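Local coordinates for protein muconate lactonizing enzyme (Corynebacterium glutamicum, PDB 3I4K) that belongs to the enolase superfamily, pairing an N-terminal capping domain with a modified TIM barrel that holds a magnesium ion, at residues A[6-11]-A[41-46]; A[45-50]-A[119-124]; A[136-141]-A[326-331]; A[272-277]-A[297-302]. One frame throughout, in Å; residues are numbered along the deposited sequence.

Contact 1. Residues A[6-11]-A[41-46]; sequences LTIQKV and VHLENG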
loop_
_atom_site.group_PDB
_atom_site.type_symbol
_atom_site.label_atom_id
_atom_site.label_comp_id
_atom_site.label_asym_id
_atom_site.label_seq_id
_atom_site.Cartn_x
_atom_site.Cartn_y
_atom_site.Cartn_z
ATOM N N LEU A 6 -17.651 3.704 18.853
ATOM C CA LEU A 6 -16.400 4.152 18.259
ATOM C C LEU A 6 -16.753 5.227 17.235
ATOM O O LEU A 6 -15.919 5.650 16.435
ATOM C CB LEU A 6 -15.712 2.962 17.585
ATOM C CG LEU A 6 -14.196 2.959 17.393
ATOM C CD1 LEU A 6 -13.495 3.170 18.725
ATOM C CD2 LEU A 6 -13.782 1.623 16.778
ATOM N N THR A 7 -18.007 5.663 17.288
ATOM C CA THR A 7 -18.537 6.681 16.390
ATOM C C THR A 7 -17.818 8.029 16.530
ATOM O O THR A 7 -17.272 8.341 17.589
ATOM C CB THR A 7 -20.044 6.896 16.662
ATOM O OG1 THR A 7 -20.729 5.637 16.582
ATOM C CG2 THR A 7 -20.642 7.851 15.646
ATOM N N ILE A 8 -17.810 8.809 15.449
ATOM C CA ILE A 8 -17.186 10.132 15.448
ATOM C C ILE A 8 -18.285 11.152 15.720
ATOM O O ILE A 8 -19.172 11.358 14.887
ATOM C CB ILE A 8 -16.527 10.472 14.077
ATOM C CG1 ILE A 8 -15.212 9.714 13.914
ATOM C CG2 ILE A 8 -16.246 11.968 13.984
ATOM C CD1 ILE A 8 -15.363 8.231 13.892
ATOM N N GLN A 9 -18.219 11.790 16.884
ATOM C CA GLN A 9 -19.229 12.766 17.274
ATOM C C GLN A 9 -18.916 14.153 16.746
ATOM O O GLN A 9 -19.810 14.875 16.303
ATOM C CB GLN A 9 -19.344 12.844 18.802
ATOM C CG GLN A 9 -19.509 11.504 19.502
ATOM C CD GLN A 9 -20.744 10.742 19.047
ATOM O OE1 GLN A 9 -21.877 11.188 19.251
ATOM N NE2 GLN A 9 -20.530 9.586 18.427
ATOM N N LYS A 10 -17.643 14.521 16.784
ATOM C CA LYS A 10 -17.253 15.850 16.350
ATOM C C LYS A 10 -15.812 15.926 15.847
ATOM O O LYS A 10 -14.965 15.115 16.220
ATOM C CB LYS A 10 -17.461 16.812 17.531
ATOM C CG LYS A 10 -17.040 18.257 17.312
ATOM C CD LYS A 10 -17.238 19.089 18.585
ATOM C CE LYS A 10 -16.441 18.527 19.761
ATOM N NZ LYS A 10 -16.596 19.334 21.010
ATOM N N VAL A 11 -15.554 16.905 14.987
ATOM C CA VAL A 11 -14.223 17.142 14.439
ATOM C C VAL A 11 -13.980 18.647 14.482
ATOM O O VAL A 11 -14.759 19.417 13.925
ATOM C CB VAL A 11 -14.114 16.669 12.973
ATOM C CG1 VAL A 11 -14.021 15.154 12.908
ATOM C CG2 VAL A 11 -15.319 17.133 12.209
ATOM N N VAL A 41 -10.327 14.667 16.022
ATOM C CA VAL A 41 -11.488 13.824 15.817
ATOM C C VAL A 41 -11.913 13.316 17.196
ATOM O O VAL A 41 -11.142 12.657 17.901
ATOM C CB VAL A 41 -11.163 12.646 14.866
ATOM C CG1 VAL A 41 -12.322 11.657 14.821
ATOM C CG2 VAL A 41 -10.916 13.189 13.464
ATOM N N HIS A 42 -13.143 13.657 17.571
ATOM C CA HIS A 42 -13.710 13.297 18.866
ATOM C C HIS A 42 -14.643 12.104 18.746
ATOM O O HIS A 42 -15.663 12.160 18.055
ATOM C CB HIS A 42 -14.465 14.501 19.427
ATOM C CG HIS A 42 -13.633 15.742 19.510
ATOM N ND1 HIS A 42 -12.760 15.987 20.549
ATOM C CD2 HIS A 42 -13.505 16.788 18.659
ATOM C CE1 HIS A 42 -12.131 17.128 20.334
ATOM N NE2 HIS A 42 -12.564 17.634 19.193
ATOM N N LEU A 43 -14.283 11.024 19.429
ATOM C CA LEU A 43 -15.066 9.799 19.394
ATOM C C LEU A 43 -16.010 9.644 20.584
ATOM O O LEU A 43 -15.711 10.079 21.698
ATOM C CB LEU A 43 -14.134 8.586 19.323
ATOM C CG LEU A 43 -13.196 8.463 18.119
ATOM C CD1 LEU A 43 -12.425 7.157 18.215
ATOM C CD2 LEU A 43 -13.998 8.508 16.829
ATOM N N GLU A 44 -17.149 9.011 20.323
ATOM C CA GLU A 44 -18.175 8.756 21.325
ATOM C C GLU A 44 -17.595 8.296 22.660
ATOM O O GLU A 44 -18.058 8.715 23.719
ATOM C CB GLU A 44 -19.149 7.700 20.792
ATOM C CG GLU A 44 -20.241 7.305 21.759
ATOM C CD GLU A 44 -21.018 8.501 22.244
ATOM O OE1 GLU A 44 -21.512 9.265 21.388
ATOM O OE2 GLU A 44 -21.133 8.678 23.477
ATOM N N ASN A 45 -16.583 7.434 22.605
ATOM C CA ASN A 45 -15.944 6.910 23.807
ATOM C C ASN A 45 -15.013 7.914 24.481
ATOM O O ASN A 45 -14.164 7.537 25.285
ATOM C CB ASN A 45 -15.161 5.636 23.470
ATOM C CG ASN A 45 -14.167 5.846 22.340
ATOM O OD1 ASN A 45 -13.414 4.943 21.983
ATOM N ND2 ASN A 45 -14.168 7.045 21.772
ATOM N N GLY A 46 -15.165 9.190 24.138
ATOM C CA GLY A 46 -14.340 10.222 24.743
ATOM C C GLY A 46 -12.931 10.414 24.210
ATOM O O GLY A 46 -12.303 11.437 24.493
#
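The carbonyl of His42 serves two backbone amides of the facing strand: Gln9 N donates to His42 O at 2.8 Å, and Lys10 N adds a weak bond of 3.3 Å to His42 O. In return, His42 N reaches Lys10 O at 2.7 Å, with 164° at the hydrogen. Two residues on one strand thus face a single residue on the other, a classic beta bulge in the antiparallel hairpin that begins the N-terminal domain of this enolase-superfamily protein. Past the bulge Thr7 O receives Glu44 N at 2.8 Å and, in addition, the CA-H of Leu43. A type I turn from Leu43 follows, its Gly46 N bonded to Leu43 O. On the face carrying Lys10 and His42, the lysine chain runs extended to CD and then bends (chi3 59°), laying Lys10 CE over the imidazole of His42 in a CH-pi contact, 4.0 Å from the ring centroid. His42 NE2 has a weak bond to Glu12. The other face is apolar: Val11 CG1 lies alongside Val41 CG2, Ile8 CG1 meets Val41 CG1 at 3.6 Å, and Ile8 CD1 is pressed tightly against Leu43 CD2 at 3.3 Å, while helix 104-121 packs on Val41 and Leu43.

Contact 2. Residues A[45-50]-A[119-124]; sequences NGVIGY and ARSLNV
Val47 and Ser121 mark the nearest backbone approach, their CA atoms 6.6 Å apart, where the turn leading into strand 48-53 passes the last turn of helix 104-121. Side chains bridge the gap. Val47 CG2 leans on Arg120 CB at 3.8 Å, the two side chains meeting at a slant. From there the Arg120 chain runs extended from CG to NE, passing Ile48 O with its CD at 4.1 Å and delivering NE to a salt bridge with Asp116, one helical turn back. The other carboxylate oxygen of Asp116 accepts the backbone amide of Tyr50, which ties strand to helix a second time. Ser121 OG stands beside its own backbone N (chi1 -73°), a position from which it can bond to the carbonyl of Ala117 while also lying 3.0 Å from Asn45 OD1. Immediately beyond, the helix ends in a Schellman motif: Asn123 takes a positive phi (62°), Val124 N returns to Ala119 O at 2.7 Å, and Asn123 N makes a weaker bond to Arg120 O. Around this cap the chain meets the second subunit: Leu122 and Val124 pack against Val124 and Leu122 of that neighbour. Since the single hydroxyl proton of Ser121 has both Ala117 O and Asn45 OD1 within reach, its link to the asparagine is probably a shared one, and the joint between helix and turn rests on the apolar touch of Val47 and on Asp116 as well.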
loop_
_atom_site.group_PDB
_atom_site.type_symbol
_atom_site.label_atom_id
_atom_site.label_comp_id
_atom_site.label_asym_id
_atom_site.label_seq_id
_atom_site.Cartn_x
_atom_site.Cartn_y
_atom_site.Cartn_z
ATOM N N ASN A 45 -16.583 7.434 22.605
ATOM C CA ASN A 45 -15.944 6.910 23.807
ATOM C C ASN A 45 -15.013 7.914 24.481
ATOM O O ASN A 45 -14.164 7.537 25.285
ATOM C CB ASN A 45 -15.161 5.636 23.470
ATOM C CG ASN A 45 -14.167 5.846 22.340
ATOM O OD1 ASN A 45 -13.414 4.943 21.983
ATOM N ND2 ASN A 45 -14.168 7.045 21.772
ATOM N N GLY A 46 -15.165 9.190 24.138
ATOM C CA GLY A 46 -14.340 10.222 24.743
ATOM C C GLY A 46 -12.931 10.414 24.210
ATOM O O GLY A 46 -12.303 11.437 24.493
ATOM N N VAL A 47 -12.415 9.452 23.451
ATOM C CA VAL A 47 -11.061 9.585 22.914
ATOM C C VAL A 47 -10.981 10.686 21.856
ATOM O O VAL A 47 -11.935 10.911 21.106
ATOM C CB VAL A 47 -10.566 8.260 22.299
ATOM C CG1 VAL A 47 -11.551 7.772 21.275
ATOM C CG2 VAL A 47 -9.200 8.459 21.652
ATOM N N ILE A 48 -9.843 11.371 21.812
ATOM C CA ILE A 48 -9.619 12.452 20.851
ATOM C C ILE A 48 -8.345 12.212 20.032
ATOM O O ILE A 48 -7.251 12.099 20.593
ATOM C CB ILE A 48 -9.489 13.814 21.574
ATOM C CG1 ILE A 48 -10.715 14.057 22.458
ATOM C CG2 ILE A 48 -9.365 14.941 20.558
ATOM C CD1 ILE A 48 -10.666 15.371 23.221
ATOM N N GLY A 49 -8.494 12.133 18.708
ATOM C CA GLY A 49 -7.352 11.920 17.829
ATOM C C GLY A 49 -6.919 13.215 17.163
ATOM O O GLY A 49 -7.759 14.032 16.793
ATOM N N TYR A 50 -5.612 13.406 16.995
ATOM C CA TYR A 50 -5.099 14.635 16.396
ATOM C C TYR A 50 -4.325 14.460 15.094
ATOM O O TYR A 50 -3.588 13.486 14.913
ATOM C CB TYR A 50 -4.215 15.366 17.406
ATOM C CG TYR A 50 -4.964 15.835 18.626
ATOM C CD1 TYR A 50 -5.824 16.931 18.560
ATOM C CD2 TYR A 50 -4.842 15.164 19.843
ATOM C CE1 TYR A 50 -6.544 17.347 19.671
ATOM C CE2 TYR A 50 -5.559 15.571 20.962
ATOM C CZ TYR A 50 -6.408 16.665 20.871
ATOM O OH TYR A 50 -7.115 17.082 21.977
ATOM N N ALA A 119 -6.258 4.208 16.922
ATOM C CA ALA A 119 -5.155 3.515 17.577
ATOM C C ALA A 119 -5.221 3.663 19.103
ATOM O O ALA A 119 -4.874 2.738 19.838
ATOM C CB ALA A 119 -3.824 4.035 17.052
ATOM N N ARG A 120 -5.650 4.828 19.579
ATOM C CA ARG A 120 -5.760 5.047 21.020
ATOM C C ARG A 120 -6.947 4.256 21.566
ATOM O O ARG A 120 -6.871 3.678 22.654
ATOM C CB ARG A 120 -5.918 6.541 21.329
ATOM C CG ARG A 120 -4.619 7.332 21.185
ATOM C CD ARG A 120 -4.839 8.824 21.367
ATOM N NE ARG A 120 -3.603 9.582 21.206
ATOM C CZ ARG A 120 -2.613 9.595 22.092
ATOM N NH1 ARG A 120 -2.716 8.892 23.214
ATOM N NH2 ARG A 120 -1.510 10.288 21.846
ATOM N N SER A 121 -8.036 4.221 20.799
ATOM C CA SER A 121 -9.229 3.486 21.196
ATOM C C SER A 121 -8.938 1.997 21.323
ATOM O O SER A 121 -9.553 1.307 22.138
ATOM C CB SER A 121 -10.355 3.681 20.176
ATOM O OG SER A 121 -10.916 4.979 20.249
ATOM N N LEU A 122 -8.008 1.499 20.512
ATOM C CA LEU A 122 -7.650 0.082 20.538
ATOM C C LEU A 122 -6.460 -0.116 21.459
ATOM O O LEU A 122 -6.009 -1.241 21.696
ATOM C CB LEU A 122 -7.290 -0.400 19.133
ATOM C CG LEU A 122 -8.302 -0.206 18.002
ATOM C CD1 LEU A 122 -7.687 -0.733 16.702
ATOM C CD2 LEU A 122 -9.610 -0.933 18.310
ATOM N N ASN A 123 -5.955 1.000 21.968
ATOM C CA ASN A 123 -4.813 1.015 22.869
ATOM C C ASN A 123 -3.535 0.471 22.231
ATOM O O ASN A 123 -2.857 -0.399 22.790
ATOM C CB ASN A 123 -5.141 0.245 24.154
ATOM C CG ASN A 123 -4.149 0.529 25.266
ATOM O OD1 ASN A 123 -3.936 1.686 25.645
ATOM N ND2 ASN A 123 -3.533 -0.522 25.795
ATOM N N VAL A 124 -3.201 1.005 21.058
ATOM C CA VAL A 124 -1.997 0.602 20.337
ATOM C C VAL A 124 -1.387 1.810 19.634
ATOM O O VAL A 124 -2.039 2.842 19.487
ATOM C CB VAL A 124 -2.320 -0.452 19.255
ATOM C CG1 VAL A 124 -2.878 -1.704 19.889
ATOM C CG2 VAL A 124 -3.310 0.126 18.251
#

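Contact 3. Residues A[136-141]-A[326-331]; sequences DKVDVT and YGTELF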
loop_
_atom_site.group_PDB
_atom_site.type_symbol
_atom_site.label_atom_id
_atom_site.label_comp_id
_atom_site.label_asym_id
_atom_site.label_seq_id
_atom_site.Cartn_x
_atom_site.Cartn_y
_atom_site.Cartn_z
ATOM N N ASP A 136 12.756 1.123 15.103
ATOM C CA ASP A 136 12.360 1.925 16.259
ATOM C C ASP A 136 13.114 3.242 16.323
ATOM O O ASP A 136 13.019 3.970 17.309
ATOM C CB ASP A 136 12.554 1.142 17.566
ATOM C CG ASP A 136 13.932 0.507 17.681
ATOM O OD1 ASP A 136 14.943 1.203 17.462
ATOM O OD2 ASP A 136 14.004 -0.699 18.010
ATOM N N LYS A 137 13.859 3.540 15.263
ATOM C CA LYS A 137 14.623 4.781 15.175
ATOM C C LYS A 137 15.031 5.024 13.721
ATOM O O LYS A 137 15.308 4.081 12.978
ATOM C CB LYS A 137 15.866 4.713 16.060
ATOM C CG LYS A 137 16.922 3.757 15.563
ATOM C CD LYS A 137 18.137 3.748 16.478
ATOM C CE LYS A 137 19.210 2.802 15.946
ATOM N NZ LYS A 137 20.489 2.913 16.701
ATOM N N VAL A 138 15.074 6.291 13.322
ATOM C CA VAL A 138 15.432 6.649 11.954
ATOM C C VAL A 138 16.535 7.695 11.901
ATOM O O VAL A 138 16.785 8.403 12.878
ATOM C CB VAL A 138 14.206 7.218 11.183
ATOM C CG1 VAL A 138 13.104 6.169 11.093
ATOM C CG2 VAL A 138 13.673 8.466 11.885
ATOM N N ASP A 139 17.211 7.783 10.762
ATOM C CA ASP A 139 18.240 8.793 10.612
ATOM C C ASP A 139 17.534 10.101 10.281
ATOM O O ASP A 139 16.438 10.105 9.710
ATOM C CB ASP A 139 19.224 8.407 9.515
ATOM C CG ASP A 139 20.093 7.227 9.916
ATOM O OD1 ASP A 139 20.616 7.242 11.052
ATOM O OD2 ASP A 139 20.258 6.290 9.110
ATOM N N VAL A 140 18.154 11.211 10.659
ATOM C CA VAL A 140 17.566 12.515 10.418
ATOM C C VAL A 140 18.547 13.456 9.745
ATOM O O VAL A 140 19.655 13.690 10.241
ATOM C CB VAL A 140 17.066 13.150 11.745
ATOM C CG1 VAL A 140 16.430 14.521 11.476
ATOM C CG2 VAL A 140 16.054 12.227 12.403
ATOM N N THR A 141 18.131 13.968 8.593
ATOM C CA THR A 141 18.920 14.915 7.820
ATOM C C THR A 141 18.476 16.286 8.314
ATOM O O THR A 141 17.277 16.533 8.455
ATOM C CB THR A 141 18.607 14.812 6.299
ATOM O OG1 THR A 141 18.960 13.510 5.817
ATOM C CG2 THR A 141 19.382 15.867 5.518
ATOM N N TYR A 326 15.798 5.710 2.732
ATOM C CA TYR A 326 16.780 6.772 2.633
ATOM C C TYR A 326 16.730 7.744 3.815
ATOM O O TYR A 326 16.827 8.960 3.640
ATOM C CB TYR A 326 16.563 7.520 1.313
ATOM C CG TYR A 326 17.666 8.482 0.959
ATOM C CD1 TYR A 326 18.985 8.050 0.872
ATOM C CD2 TYR A 326 17.393 9.828 0.710
ATOM C CE1 TYR A 326 20.001 8.925 0.548
ATOM C CE2 TYR A 326 18.405 10.715 0.384
ATOM C CZ TYR A 326 19.709 10.255 0.302
ATOM O OH TYR A 326 20.715 11.121 -0.055
ATOM N N GLY A 327 16.594 7.207 5.021
ATOM C CA GLY A 327 16.534 8.058 6.186
ATOM C C GLY A 327 15.365 9.025 6.110
ATOM O O GLY A 327 14.436 8.825 5.322
ATOM N N THR A 328 15.419 10.083 6.922
ATOM C CA THR A 328 14.357 11.083 6.974
ATOM C C THR A 328 14.947 12.474 7.246
ATOM O O THR A 328 16.160 12.643 7.343
ATOM C CB THR A 328 13.385 10.806 8.140
ATOM O OG1 THR A 328 13.990 11.256 9.363
ATOM C CG2 THR A 328 13.085 9.306 8.270
ATOM N N GLU A 329 14.060 13.454 7.366
ATOM C CA GLU A 329 14.421 14.835 7.689
ATOM C C GLU A 329 13.311 15.304 8.622
ATOM O O GLU A 329 12.860 16.447 8.555
ATOM C CB GLU A 329 14.457 15.718 6.432
ATOM C CG GLU A 329 13.233 15.587 5.540
ATOM C CD GLU A 329 13.107 16.710 4.519
ATOM O OE1 GLU A 329 14.138 17.305 4.136
ATOM O OE2 GLU A 329 11.963 16.987 4.095
ATOM N N LEU A 330 12.866 14.399 9.488
ATOM C CA LEU A 330 11.784 14.694 10.424
ATOM C C LEU A 330 12.315 15.403 11.667
ATOM O O LEU A 330 12.352 14.833 12.759
ATOM C CB LEU A 330 11.064 13.396 10.803
ATOM C CG LEU A 330 10.310 12.731 9.647
ATOM C CD1 LEU A 330 9.737 11.399 10.099
ATOM C CD2 LEU A 330 9.190 13.647 9.165
ATOM N N PHE A 331 12.716 16.660 11.468
ATOM C CA PHE A 331 13.285 17.505 12.509
ATOM C C PHE A 331 12.363 18.663 12.878
ATOM O O PHE A 331 12.706 19.492 13.721
ATOM C CB PHE A 331 14.612 18.067 12.013
ATOM C CG PHE A 331 14.480 18.951 10.800
ATOM C CD1 PHE A 331 14.058 20.272 10.920
ATOM C CD2 PHE A 331 14.755 18.452 9.528
ATOM C CE1 PHE A 331 13.912 21.089 9.791
ATOM C CE2 PHE A 331 14.611 19.257 8.392
ATOM C CZ PHE A 331 14.190 20.575 8.525
HETATM O O HOH W 1 18.556 10.830 6.620
#
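Barrel closure is the role of this contact, in which Thr328, near the end of the chain's last barrel strand, grips Asp139 and Thr141 on the first. Thr328 OG1 donates to Asp139 O at 2.7 Å, and Thr328 N donates to the same Asp139 O at 3.0 Å, coming in above the carbonyl plane by 42°. One oxygen thereby holds both hydroxyl and amide of a single residue, which is possible because OG1 sits between the backbone N and the carbonyl carbon (chi1 78°). The same Thr328 OG1 accepts a weak bond from Leu330 N. On the next peptide Thr141 N reaches Thr328 O at 2.7 Å. A water donates to that oxygen and bonds to Thr141 OG1 at 2.8 Å; this hydroxyl has a further partner in Ser167. In the (beta/alpha)7beta barrel of this family the first and last strands lie side by side, and between these two segments the backbones join through a single bridge. Apolar contacts flank it: Val138 CB meets Thr328 CG2 at 3.8 Å, the side chains crossing at about a right angle, while Val140 CG1 rests on Phe331 CB at 4.0 Å. Thr141 O approaches Phe331 CD2 obliquely at 3.3 Å. Just past the bridge, the carboxylate of Glu329 turns to Lys169, with a salt bridge, and to Thr303 N, its side chain about 6 Å from the bound magnesium ion.

Contact 4. Residues A[272-277]-A[297-302]; sequences IALKTT and LACHGA
Ala302 CB presses against the side chain of Lys275, only 3.4 Å from Lys275 CG, tighter than usual for two carbons, and it also meets Ala273 CB at 3.6 Å. The lysine then runs out straight (chi2 180°, chi3 -179°), passing that methyl again with Lys275 CE at 3.5 Å, and its NZ bonds to Asp251, a ligand of the magnesium ion. Here two parallel barrel strands meet, the ends of a beta-alpha-beta unit whose helix, 282-294, packs over Leu274 and Cys299; on that side Leu274 CD2 lies 4.0 Å from Cys299 SG. Backbone bonds alternate along them: Ile272 N to Ala298 O, His300 N to Ile272 O at 3.0 Å, and Leu274 N to His300 O. Ala302 N bonds only weakly to Leu274 O, where the chain bends through an inverse gamma turn centred on Gly301. A water lies 2.6 Å from Leu274 O and 2.8 Å from Ala302 O and can donate to either, though its acceptors outnumber its protons. Packing is looser at the opposite end, where Ile272 CD1 and Leu297 CD1 slant past one another at 4.2 Å and Leu297 and Ala298 are partly exposed.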
loop_
_atom_site.group_PDB
_atom_site.type_symbol
_atom_site.label_atom_id
_atom_site.label_comp_id
_atom_site.label_asym_id
_atom_site.label_seq_id
_atom_site.Cartn_x
_atom_site.Cartn_y
_atom_site.Cartn_z
ATOM N N ILE A 272 12.267 9.650 -3.751
ATOM C CA ILE A 272 10.996 10.356 -3.635
ATOM C C ILE A 272 10.832 10.871 -2.206
ATOM O O ILE A 272 10.962 10.109 -1.243
ATOM C CB ILE A 272 9.797 9.446 -3.954
ATOM C CG1 ILE A 272 9.756 9.152 -5.460
ATOM C CG2 ILE A 272 8.491 10.124 -3.514
ATOM C CD1 ILE A 272 8.557 8.351 -5.881
ATOM N N ALA A 273 10.554 12.167 -2.075
ATOM C CA ALA A 273 10.359 12.779 -0.759
ATOM C C ALA A 273 8.937 12.452 -0.329
ATOM O O ALA A 273 7.989 13.104 -0.753
ATOM C CB ALA A 273 10.559 14.297 -0.847
ATOM N N LEU A 274 8.795 11.422 0.498
ATOM C CA LEU A 274 7.487 10.990 0.970
ATOM C C LEU A 274 7.101 11.702 2.261
ATOM O O LEU A 274 7.817 11.644 3.255
ATOM C CB LEU A 274 7.507 9.462 1.128
ATOM C CG LEU A 274 6.613 8.564 1.988
ATOM C CD1 LEU A 274 5.301 9.214 2.378
ATOM C CD2 LEU A 274 6.394 7.278 1.197
ATOM N N LYS A 275 5.968 12.394 2.220
ATOM C CA LYS A 275 5.466 13.143 3.365
ATOM C C LYS A 275 4.003 12.763 3.566
ATOM O O LYS A 275 3.183 12.908 2.651
ATOM C CB LYS A 275 5.558 14.648 3.095
ATOM C CG LYS A 275 6.910 15.126 2.604
ATOM C CD LYS A 275 6.899 16.640 2.361
ATOM C CE LYS A 275 8.251 17.128 1.845
ATOM N NZ LYS A 275 8.222 18.547 1.414
ATOM N N THR A 276 3.676 12.283 4.761
ATOM C CA THR A 276 2.311 11.874 5.062
ATOM C C THR A 276 1.317 13.013 4.876
ATOM O O THR A 276 0.155 12.788 4.540
ATOM C CB THR A 276 2.223 11.307 6.497
ATOM O OG1 THR A 276 2.747 12.267 7.433
ATOM C CG2 THR A 276 3.042 10.023 6.597
ATOM N N THR A 277 1.781 14.240 5.067
ATOM C CA THR A 277 0.915 15.400 4.906
ATOM C C THR A 277 0.616 15.705 3.436
ATOM O O THR A 277 -0.550 15.836 3.039
ATOM C CB THR A 277 1.532 16.652 5.580
ATOM O OG1 THR A 277 2.926 16.747 5.255
ATOM C CG2 THR A 277 1.379 16.561 7.102
ATOM N N LEU A 297 12.663 2.868 -6.649
ATOM C CA LEU A 297 12.958 4.227 -6.197
ATOM C C LEU A 297 12.931 4.317 -4.670
ATOM O O LEU A 297 11.963 3.915 -4.029
ATOM C CB LEU A 297 11.961 5.221 -6.801
ATOM C CG LEU A 297 11.780 5.204 -8.327
ATOM C CD1 LEU A 297 10.956 6.423 -8.730
ATOM C CD2 LEU A 297 13.118 5.229 -9.045
ATOM N N ALA A 298 14.004 4.838 -4.092
ATOM C CA ALA A 298 14.081 4.977 -2.643
ATOM C C ALA A 298 13.096 6.027 -2.155
ATOM O O ALA A 298 12.744 6.947 -2.896
ATOM C CB ALA A 298 15.488 5.372 -2.238
ATOM N N CYS A 299 12.632 5.869 -0.918
ATOM C CA CYS A 299 11.733 6.845 -0.310
ATOM C C CYS A 299 12.462 7.465 0.891
ATOM O O CYS A 299 13.136 6.772 1.657
ATOM C CB CYS A 299 10.423 6.199 0.155
ATOM S SG CYS A 299 9.243 5.792 -1.168
ATOM N N HIS A 300 12.352 8.781 1.008
ATOM C CA HIS A 300 12.965 9.543 2.094
ATOM C C HIS A 300 11.831 9.972 3.030
ATOM O O HIS A 300 10.748 10.343 2.568
ATOM C CB HIS A 300 13.657 10.777 1.510
ATOM C CG HIS A 300 14.366 11.629 2.524
ATOM N ND1 HIS A 300 15.526 11.231 3.154
ATOM C CD2 HIS A 300 14.127 12.894 2.948
ATOM C CE1 HIS A 300 15.976 12.217 3.912
ATOM N NE2 HIS A 300 15.145 13.238 3.803
ATOM N N GLY A 301 12.058 9.899 4.338
ATOM C CA GLY A 301 11.032 10.328 5.276
ATOM C C GLY A 301 11.069 11.849 5.305
ATOM O O GLY A 301 11.640 12.443 6.223
ATOM N N ALA A 302 10.459 12.478 4.298
ATOM C CA ALA A 302 10.449 13.934 4.171
ATOM C C ALA A 302 9.455 14.659 5.081
ATOM O O ALA A 302 8.473 14.082 5.562
ATOM C CB ALA A 302 10.201 14.329 2.696
HETATM O O HOH W 2 7.492 11.528 5.882
#

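How the contacts relate
From the N terminus, contact 1 closes the long hairpin of the capping domain, and contact 2 begins on its last residues, Asn45 and Gly46, then passes helices 66-81 and 89-99 and most of helix 104-121, whose end returns to the same sheet. The two adjoin, with Leu6 and Leu43 touching Ser121. The chain next enters the barrel, where contact 3 joins the first strand to the last across 184 intervening residues. Contact 4, a local crossover between neighbouring strands, falls wholly within that span, and the two meet through Gly301 with Gly327 and His300 with Tyr326. The capping-domain pair stays apart from the barrel pair: the centres of contacts 1 and 3 are about 32 Å apart.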